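Local coordinates for protein poly A polymerase (Aquifex aeolicus, PDB 4WBY) that adds the terminal adenosine to tRNA ending in CC, using ATP and magnesium, to complete the CCA 3' end, at residues 10-15 and 63-68; 150-155 and 168-173; 337-342 and 353-358. All blocks are in the same frame, centred on the assembly; numbering follows the deposited sequence. Where two conformers were deposited one is given.

Contact 1 (10-15 and 63-68); sequences EEIARE and RRHGVN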
# COMPACT_ATOMS: atom_id res chain seq x y z
N GLU A 10 -17.86 -18.26 6.98
CA GLU A 10 -18.42 -19.21 7.94
C GLU A 10 -18.35 -20.67 7.49
O GLU A 10 -17.90 -21.53 8.26
CB GLU A 10 -19.87 -18.81 8.25
CG GLU A 10 -20.73 -19.90 8.88
CD GLU A 10 -20.47 -20.11 10.37
OE1 GLU A 10 -19.56 -19.45 10.93
OE2 GLU A 10 -21.19 -20.93 10.98
N GLU A 11 -18.77 -20.98 6.27
CA GLU A 11 -18.78 -22.38 5.83
C GLU A 11 -17.39 -23.00 5.85
O GLU A 11 -17.20 -24.11 6.36
CB GLU A 11 -19.39 -22.51 4.43
CG GLU A 11 -20.88 -22.28 4.37
CD GLU A 11 -21.49 -22.71 3.04
OE1 GLU A 11 -20.75 -23.22 2.17
OE2 GLU A 11 -22.71 -22.52 2.86
N ILE A 12 -16.40 -22.28 5.32
CA ILE A 12 -15.04 -22.79 5.30
C ILE A 12 -14.44 -22.83 6.71
O ILE A 12 -13.76 -23.79 7.06
CB ILE A 12 -14.15 -21.94 4.36
CG1 ILE A 12 -14.54 -22.18 2.90
CG2 ILE A 12 -12.67 -22.27 4.55
CD1 ILE A 12 -14.40 -23.64 2.45
N ALA A 13 -14.71 -21.81 7.53
CA ALA A 13 -14.21 -21.81 8.90
C ALA A 13 -14.71 -23.04 9.68
O ALA A 13 -13.93 -23.72 10.36
CB ALA A 13 -14.63 -20.53 9.62
N ARG A 14 -16.00 -23.33 9.56
CA ARG A 14 -16.57 -24.51 10.21
C ARG A 14 -15.87 -25.78 9.73
O ARG A 14 -15.50 -26.65 10.54
CB ARG A 14 -18.08 -24.63 9.91
CG ARG A 14 -18.94 -23.57 10.58
CD ARG A 14 -19.15 -23.85 12.07
NE ARG A 14 -20.04 -22.85 12.64
CZ ARG A 14 -20.41 -22.83 13.92
NH1 ARG A 14 -19.98 -23.76 14.75
NH2 ARG A 14 -21.21 -21.86 14.36
N GLU A 15 -15.70 -25.90 8.42
CA GLU A 15 -15.11 -27.09 7.83
C GLU A 15 -13.65 -27.26 8.25
O GLU A 15 -13.20 -28.37 8.51
CB GLU A 15 -15.22 -27.05 6.31
CG GLU A 15 -14.75 -28.33 5.65
CD GLU A 15 -15.05 -28.37 4.17
OE1 GLU A 15 -15.38 -27.30 3.61
OE2 GLU A 15 -14.92 -29.45 3.57
N ARG A 63 -8.79 -31.12 -1.54
CA ARG A 63 -9.32 -32.34 -2.14
C ARG A 63 -10.85 -32.34 -2.09
O ARG A 63 -11.53 -32.65 -3.09
CB ARG A 63 -8.76 -33.57 -1.43
CG ARG A 63 -9.22 -34.89 -2.03
CD ARG A 63 -8.87 -36.08 -1.14
NE ARG A 63 -9.68 -36.11 0.08
CZ ARG A 63 -10.92 -36.58 0.13
NH1 ARG A 63 -11.48 -37.07 -0.96
NH2 ARG A 63 -11.59 -36.58 1.27
N ARG A 64 -11.40 -31.98 -0.94
CA ARG A 64 -12.84 -31.99 -0.79
C ARG A 64 -13.52 -30.96 -1.68
O ARG A 64 -14.64 -31.19 -2.14
CB ARG A 64 -13.22 -31.75 0.67
CG ARG A 64 -12.74 -32.86 1.57
CD ARG A 64 -13.20 -32.67 2.99
NE ARG A 64 -12.58 -33.66 3.86
CZ ARG A 64 -12.93 -33.88 5.13
NH1 ARG A 64 -13.91 -33.19 5.68
NH2 ARG A 64 -12.29 -34.80 5.84
N HIS A 65 -12.84 -29.85 -1.95
CA HIS A 65 -13.41 -28.80 -2.79
C HIS A 65 -12.98 -28.87 -4.25
O HIS A 65 -13.43 -28.07 -5.07
CB HIS A 65 -13.07 -27.43 -2.19
CG HIS A 65 -13.89 -27.11 -0.99
ND1 HIS A 65 -15.08 -26.42 -1.06
CD2 HIS A 65 -13.74 -27.45 0.32
CE1 HIS A 65 -15.60 -26.31 0.15
NE2 HIS A 65 -14.81 -26.94 1.00
N GLY A 66 -12.15 -29.86 -4.58
CA GLY A 66 -11.69 -30.03 -5.95
C GLY A 66 -10.86 -28.87 -6.48
O GLY A 66 -10.95 -28.54 -7.67
N VAL A 67 -10.05 -28.25 -5.62
CA VAL A 67 -9.20 -27.14 -6.06
C VAL A 67 -7.71 -27.46 -5.96
O VAL A 67 -7.30 -28.31 -5.18
CB VAL A 67 -9.48 -25.84 -5.26
CG1 VAL A 67 -10.92 -25.39 -5.47
CG2 VAL A 67 -9.13 -26.00 -3.77
N ASN A 68 -6.92 -26.75 -6.76
CA ASN A 68 -5.47 -26.85 -6.68
C ASN A 68 -4.99 -26.31 -5.34
O ASN A 68 -5.64 -25.44 -4.74
CB ASN A 68 -4.81 -26.08 -7.84
CG ASN A 68 -3.34 -26.46 -8.05
OD1 ASN A 68 -2.91 -27.55 -7.69
ND2 ASN A 68 -2.57 -25.55 -8.65
O HOH W 1 -15.61 -31.53 4.83
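Ile-12 and His-65 face each other with CA atoms 10.2 Å apart, as do Glu-15 and Arg-64, so helix 7-22 and the end of helix 54-65 stand far enough apart for side chains alone to bridge them. The span is made by Glu-15, whose CG lies anti to the backbone N (chi1 -174°) and whose chain stays extended beyond it, carrying the carboxylate to the His-65 ring. His-65 NE2 donates to Glu-15 OE1 at 2.7 Å with an N-H...O angle of 173°. OE1 lies in the ring plane and is met on its syn side, somewhat out of the carboxylate plane, carboxylate and ring being turned 51° against each other. Ile-12 brings CD1 obliquely to the same corner of the ring, 3.6 Å from His-65 NE2. The second carboxylate oxygen, Glu-15 OE2, is 3.7 Å from Arg-64 CD, and a water at very short distances appears to link it to Arg-64 NH1. The guanidinium's stronger anchors lie elsewhere, in salt bridges to Glu-60 and Glu-22. Ile-82 of strand 77-82 touches both Ile-12 and His-65, which places the contact where two helices pack on the sheet of the nucleotidyltransferase head domain. Gly-66, with positive phi, leaves helical geometry in a Schellman motif. With one carboxylate oxygen on an imidazole N-H and the other close to an arginine, Glu-15 is probably ionised, and its charge would favour a protonated His-65.

Contact 2 (150-155 and 168-173); sequences KVIRVL and LRALRF. With SO4 (sulfate ion), chain D.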
# COMPACT_ATOMS: atom_id res chain seq x y z
N LYS A 150 -7.06 3.00 20.31
CA LYS A 150 -6.43 3.48 19.07
C LYS A 150 -4.92 3.59 19.22
O LYS A 150 -4.30 4.63 18.94
CB LYS A 150 -7.04 4.81 18.65
CG LYS A 150 -8.53 4.72 18.38
CD LYS A 150 -9.06 6.07 17.97
CE LYS A 150 -10.48 5.99 17.47
NZ LYS A 150 -10.98 7.30 16.95
N VAL A 151 -4.31 2.47 19.62
CA VAL A 151 -2.90 2.42 19.94
C VAL A 151 -2.15 1.35 19.13
O VAL A 151 -2.59 0.20 19.05
CB VAL A 151 -2.69 2.14 21.45
CG1 VAL A 151 -1.25 1.77 21.75
CG2 VAL A 151 -3.14 3.36 22.27
N ILE A 152 -1.03 1.75 18.54
CA ILE A 152 -0.05 0.82 17.97
C ILE A 152 1.00 0.50 19.03
O ILE A 152 1.72 1.39 19.49
CB ILE A 152 0.62 1.41 16.71
CG1 ILE A 152 -0.42 1.73 15.63
CG2 ILE A 152 1.69 0.46 16.17
CD1 ILE A 152 -1.25 0.55 15.15
N ARG A 153 1.09 -0.77 19.40
CA ARG A 153 1.94 -1.23 20.49
C ARG A 153 2.68 -2.49 20.08
O ARG A 153 2.05 -3.44 19.62
CB ARG A 153 1.10 -1.52 21.73
CG ARG A 153 1.90 -1.81 22.97
CD ARG A 153 1.05 -2.36 24.10
NE ARG A 153 -0.10 -1.51 24.37
CZ ARG A 153 -0.09 -0.44 25.16
NH1 ARG A 153 1.03 -0.07 25.78
NH2 ARG A 153 -1.21 0.26 25.31
N VAL A 154 4.01 -2.51 20.25
CA VAL A 154 4.75 -3.74 19.99
C VAL A 154 4.46 -4.81 21.06
O VAL A 154 3.98 -4.50 22.16
CB VAL A 154 6.28 -3.49 19.91
CG1 VAL A 154 6.61 -2.64 18.67
CG2 VAL A 154 6.81 -2.86 21.20
N LEU A 155 4.78 -6.06 20.74
CA LEU A 155 4.50 -7.19 21.62
C LEU A 155 5.54 -7.40 22.71
O LEU A 155 5.26 -8.06 23.72
CB LEU A 155 4.38 -8.48 20.79
CG LEU A 155 3.43 -8.44 19.58
CD1 LEU A 155 3.20 -9.83 19.03
CD2 LEU A 155 2.11 -7.81 19.93
N LEU A 168 8.95 1.16 10.20
CA LEU A 168 8.12 1.66 9.11
C LEU A 168 6.70 1.09 9.19
O LEU A 168 5.73 1.82 8.94
CB LEU A 168 8.75 1.34 7.75
CG LEU A 168 10.11 1.98 7.43
CD1 LEU A 168 10.51 1.63 6.00
CD2 LEU A 168 10.10 3.49 7.63
N ARG A 169 6.58 -0.20 9.51
CA ARG A 169 5.26 -0.83 9.57
C ARG A 169 4.38 -0.16 10.63
O ARG A 169 3.19 0.04 10.41
CB ARG A 169 5.37 -2.32 9.88
CG ARG A 169 6.04 -3.14 8.80
CD ARG A 169 6.09 -4.62 9.16
NE ARG A 169 4.79 -5.18 9.48
CZ ARG A 169 3.99 -5.78 8.60
NH1 ARG A 169 4.35 -5.88 7.32
NH2 ARG A 169 2.82 -6.26 8.99
N ALA A 170 4.98 0.20 11.77
CA ALA A 170 4.23 0.87 12.83
C ALA A 170 3.57 2.14 12.31
O ALA A 170 2.42 2.44 12.64
CB ALA A 170 5.13 1.20 14.01
N LEU A 171 4.32 2.87 11.50
CA LEU A 171 3.84 4.15 10.99
C LEU A 171 2.79 3.94 9.90
O LEU A 171 1.85 4.72 9.78
CB LEU A 171 5.02 4.98 10.49
CG LEU A 171 6.11 5.21 11.55
CD1 LEU A 171 7.20 6.14 11.03
CD2 LEU A 171 5.51 5.71 12.86
N ARG A 172 2.93 2.86 9.12
CA ARG A 172 1.89 2.53 8.14
C ARG A 172 0.56 2.23 8.84
O ARG A 172 -0.48 2.77 8.44
CB ARG A 172 2.30 1.34 7.26
CG ARG A 172 1.15 0.85 6.37
CD ARG A 172 1.65 0.05 5.17
NE ARG A 172 2.42 -1.14 5.53
CZ ARG A 172 1.90 -2.35 5.73
NH1 ARG A 172 0.60 -2.54 5.64
NH2 ARG A 172 2.70 -3.36 6.04
N PHE A 173 0.58 1.40 9.88
CA PHE A 173 -0.68 1.10 10.57
C PHE A 173 -1.21 2.31 11.33
O PHE A 173 -2.42 2.55 11.33
CB PHE A 173 -0.52 -0.10 11.50
CG PHE A 173 -0.29 -1.39 10.76
CD1 PHE A 173 -1.22 -1.85 9.83
CD2 PHE A 173 0.86 -2.14 10.96
CE1 PHE A 173 -1.01 -3.04 9.13
CE2 PHE A 173 1.07 -3.32 10.28
CZ PHE A 173 0.13 -3.77 9.36
S SO4 D . -1.74 -5.99 6.29
O1 SO4 D . -2.03 -6.66 7.57
O2 SO4 D . -2.76 -4.96 6.08
O3 SO4 D . -0.41 -5.39 6.29
O4 SO4 D . -1.85 -6.98 5.23
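Ile-152 sets CG1 anti to its carbonyl carbon (chi1 -59°), leaving CG2 to face Ala-170 while CD1 reaches Phe-173, whose own CG is likewise anti to the carbonyl carbon (chi1 -68°). The setting is a beta-alpha-beta crossover: strand 151-152 pairs in parallel with strand 180-181, and helix 165-177, which comes between them in sequence, packs here against the first strand. CA atoms of Ile-152 and Ala-170 approach to 6.7 Å, close enough for the small methyl of Ala-170 CB to meet Ile-152 CG2 at 4.1 Å. At the other end of the isoleucine, CD1 lies 3.8 Å from Phe-173 CB, the two side chains crossing at about a right angle. Cutting Ile-152 back to an alanine would probably open a gap beside Ala-170 and take the CD1 contact away from the Phe-173 methylene. Residues 168-172 belong to the experimentally established ATP site, so this buried contact lies on the helix that carries them, probably in the neck domain. A sulfate, probably from the crystallisation liquor, is hydrogen-bonded by Arg-35, Arg-176 and, within this contact, Arg-172. The Phe-173 ring turns its edge to it, with CZ 3.5 Å from sulfate O3, and Arg-172 NH1 donates to that same oxygen at 3.1 Å and 173°, in the guanidinium plane.

Contact 3 (337-342 and 353-358); sequences SVLLLL and KLYLEK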
# COMPACT_ATOMS: atom_id res chain seq x y z
N SER A 337 0.01 11.19 -15.20
CA SER A 337 0.86 11.61 -14.09
C SER A 337 1.47 13.00 -14.31
O SER A 337 1.53 13.80 -13.37
CB SER A 337 1.97 10.59 -13.84
OG SER A 337 2.72 10.31 -15.01
N VAL A 338 1.92 13.29 -15.53
CA VAL A 338 2.56 14.58 -15.79
C VAL A 338 1.50 15.69 -15.76
O VAL A 338 1.77 16.78 -15.26
CB VAL A 338 3.31 14.59 -17.15
CG1 VAL A 338 3.89 15.98 -17.44
CG2 VAL A 338 4.42 13.54 -17.14
N LEU A 339 0.30 15.40 -16.25
CA LEU A 339 -0.79 16.37 -16.18
C LEU A 339 -1.09 16.76 -14.73
O LEU A 339 -1.29 17.94 -14.42
CB LEU A 339 -2.06 15.82 -16.82
CG LEU A 339 -1.95 15.43 -18.29
CD1 LEU A 339 -3.28 14.89 -18.77
CD2 LEU A 339 -1.52 16.62 -19.12
N LEU A 340 -1.13 15.77 -13.84
CA LEU A 340 -1.45 16.05 -12.44
C LEU A 340 -0.31 16.84 -11.79
O LEU A 340 -0.56 17.75 -10.99
CB LEU A 340 -1.75 14.75 -11.69
CG LEU A 340 -2.95 13.99 -12.27
CD1 LEU A 340 -3.29 12.75 -11.46
CD2 LEU A 340 -4.16 14.89 -12.43
N LEU A 341 0.93 16.52 -12.15
CA LEU A 341 2.08 17.28 -11.66
C LEU A 341 2.01 18.74 -12.10
O LEU A 341 2.30 19.65 -11.33
CB LEU A 341 3.38 16.64 -12.13
CG LEU A 341 4.28 15.94 -11.10
CD1 LEU A 341 3.49 15.37 -9.92
CD2 LEU A 341 5.11 14.86 -11.77
N LEU A 342 1.60 18.96 -13.35
CA LEU A 342 1.47 20.31 -13.89
C LEU A 342 0.41 21.10 -13.13
O LEU A 342 0.51 22.33 -13.02
CB LEU A 342 1.13 20.26 -15.39
CG LEU A 342 2.32 19.94 -16.30
CD1 LEU A 342 1.85 19.49 -17.67
CD2 LEU A 342 3.27 21.13 -16.44
N LYS A 353 -6.90 21.51 -16.57
CA LYS A 353 -8.29 21.16 -16.32
C LYS A 353 -9.09 21.30 -17.61
O LYS A 353 -9.95 20.47 -17.91
CB LYS A 353 -8.87 22.04 -15.21
CG LYS A 353 -10.31 21.76 -14.86
CD LYS A 353 -10.76 22.62 -13.69
CE LYS A 353 -12.21 22.38 -13.33
NZ LYS A 353 -13.14 22.82 -14.41
N LEU A 354 -8.79 22.35 -18.37
CA LEU A 354 -9.46 22.59 -19.64
C LEU A 354 -9.13 21.48 -20.64
O LEU A 354 -10.01 21.00 -21.35
CB LEU A 354 -9.06 23.95 -20.22
CG LEU A 354 -9.72 24.31 -21.55
CD1 LEU A 354 -11.23 24.46 -21.38
CD2 LEU A 354 -9.11 25.58 -22.13
N TYR A 355 -7.86 21.08 -20.69
CA TYR A 355 -7.47 19.99 -21.56
C TYR A 355 -8.23 18.72 -21.21
O TYR A 355 -8.76 18.04 -22.09
CB TYR A 355 -5.97 19.73 -21.48
CG TYR A 355 -5.57 18.49 -22.25
CD1 TYR A 355 -5.46 18.52 -23.63
CD2 TYR A 355 -5.33 17.29 -21.60
CE1 TYR A 355 -5.12 17.39 -24.34
CE2 TYR A 355 -4.99 16.15 -22.30
CZ TYR A 355 -4.88 16.21 -23.67
OH TYR A 355 -4.53 15.09 -24.39
N LEU A 356 -8.28 18.40 -19.92
CA LEU A 356 -8.88 17.16 -19.45
C LEU A 356 -10.39 17.15 -19.62
O LEU A 356 -10.98 16.12 -19.98
CB LEU A 356 -8.52 16.91 -17.99
CG LEU A 356 -7.11 16.41 -17.72
CD1 LEU A 356 -6.85 16.33 -16.22
CD2 LEU A 356 -6.91 15.04 -18.36
N GLU A 357 -11.02 18.29 -19.36
CA GLU A 357 -12.48 18.36 -19.37
C GLU A 357 -13.06 18.67 -20.75
O GLU A 357 -14.17 18.24 -21.06
CB GLU A 357 -12.96 19.40 -18.36
CG GLU A 357 -12.68 19.02 -16.91
CD GLU A 357 -13.17 20.08 -15.93
OE1 GLU A 357 -13.23 21.26 -16.31
OE2 GLU A 357 -13.49 19.72 -14.77
N LYS A 358 -12.33 19.42 -21.57
CA LYS A 358 -12.88 19.90 -22.84
C LYS A 358 -12.04 19.57 -24.08
O LYS A 358 -12.54 18.97 -25.03
CB LYS A 358 -13.08 21.42 -22.78
CG LYS A 358 -14.04 21.89 -21.69
CD LYS A 358 -15.46 21.43 -21.96
CE LYS A 358 -16.42 21.97 -20.91
NZ LYS A 358 -17.81 21.51 -21.14
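Leu-339 meets both Tyr-355 and Leu-356 through a single methyl, CD1. Its CG is anti to the carbonyl carbon, and a chi2 of 179° puts CD1 anti to CA, so that this branch is the one stretched toward the facing helix. Leu-356 uses the other branch: CD1 is anti to CA (chi2 175°), and CD2 turns to Leu-339 CD1, 3.7 Å away. The two leucine side chains approach at an oblique angle, methyl against methyl, across a CA-CA separation of 8.8 Å. Tyr-355, one residue earlier, has CG anti to its backbone N (chi1 173°), which brings the ring to another side of the same methyl. There Tyr-355 CE2 lies 4.1 Å from Leu-339 CD1, the side chains crossing at about a right angle. The pair forms a helix-loop-helix unit, helix 336-342 followed by helix 349-359, in the all-helical C-terminal part of the chain and away from the annotated sites. Other helices complete the buried surroundings: Tyr-355 also packs on Tyr-328 and Leu-331 of helix 324-331, while Leu-356 touches Trp-258 of helix 243-262, the helix on which Leu-340 packs through Val-255. The backbone O of Leu-356 itself accepts a hydrogen bond from the side-chain NE of Arg-360, a turn further along, next to the wider, pi-type turn at 355-358.

The three contacts follow one another in series along the chain, the C-terminal, nucleotidyltransferase-bearing part of a longer protein, and none touches another. Contact 1 joins two helices lying on the seven-stranded mixed sheet of the head; contact 2 belongs to a separate two-stranded parallel sheet, with centres about 33 Å apart and nearest atoms about 22 Å. Contact 3 shares no sheet or helix with either and lies about 37 Å from contact 2 and about 49 Å from contact 1, centre to centre, on the opposite side of the chain's centre from both. This spread fits the seahorse-like shape: each contact joins elements within one part of the elongated chain, and only contact 2 contains residues of the ATP site.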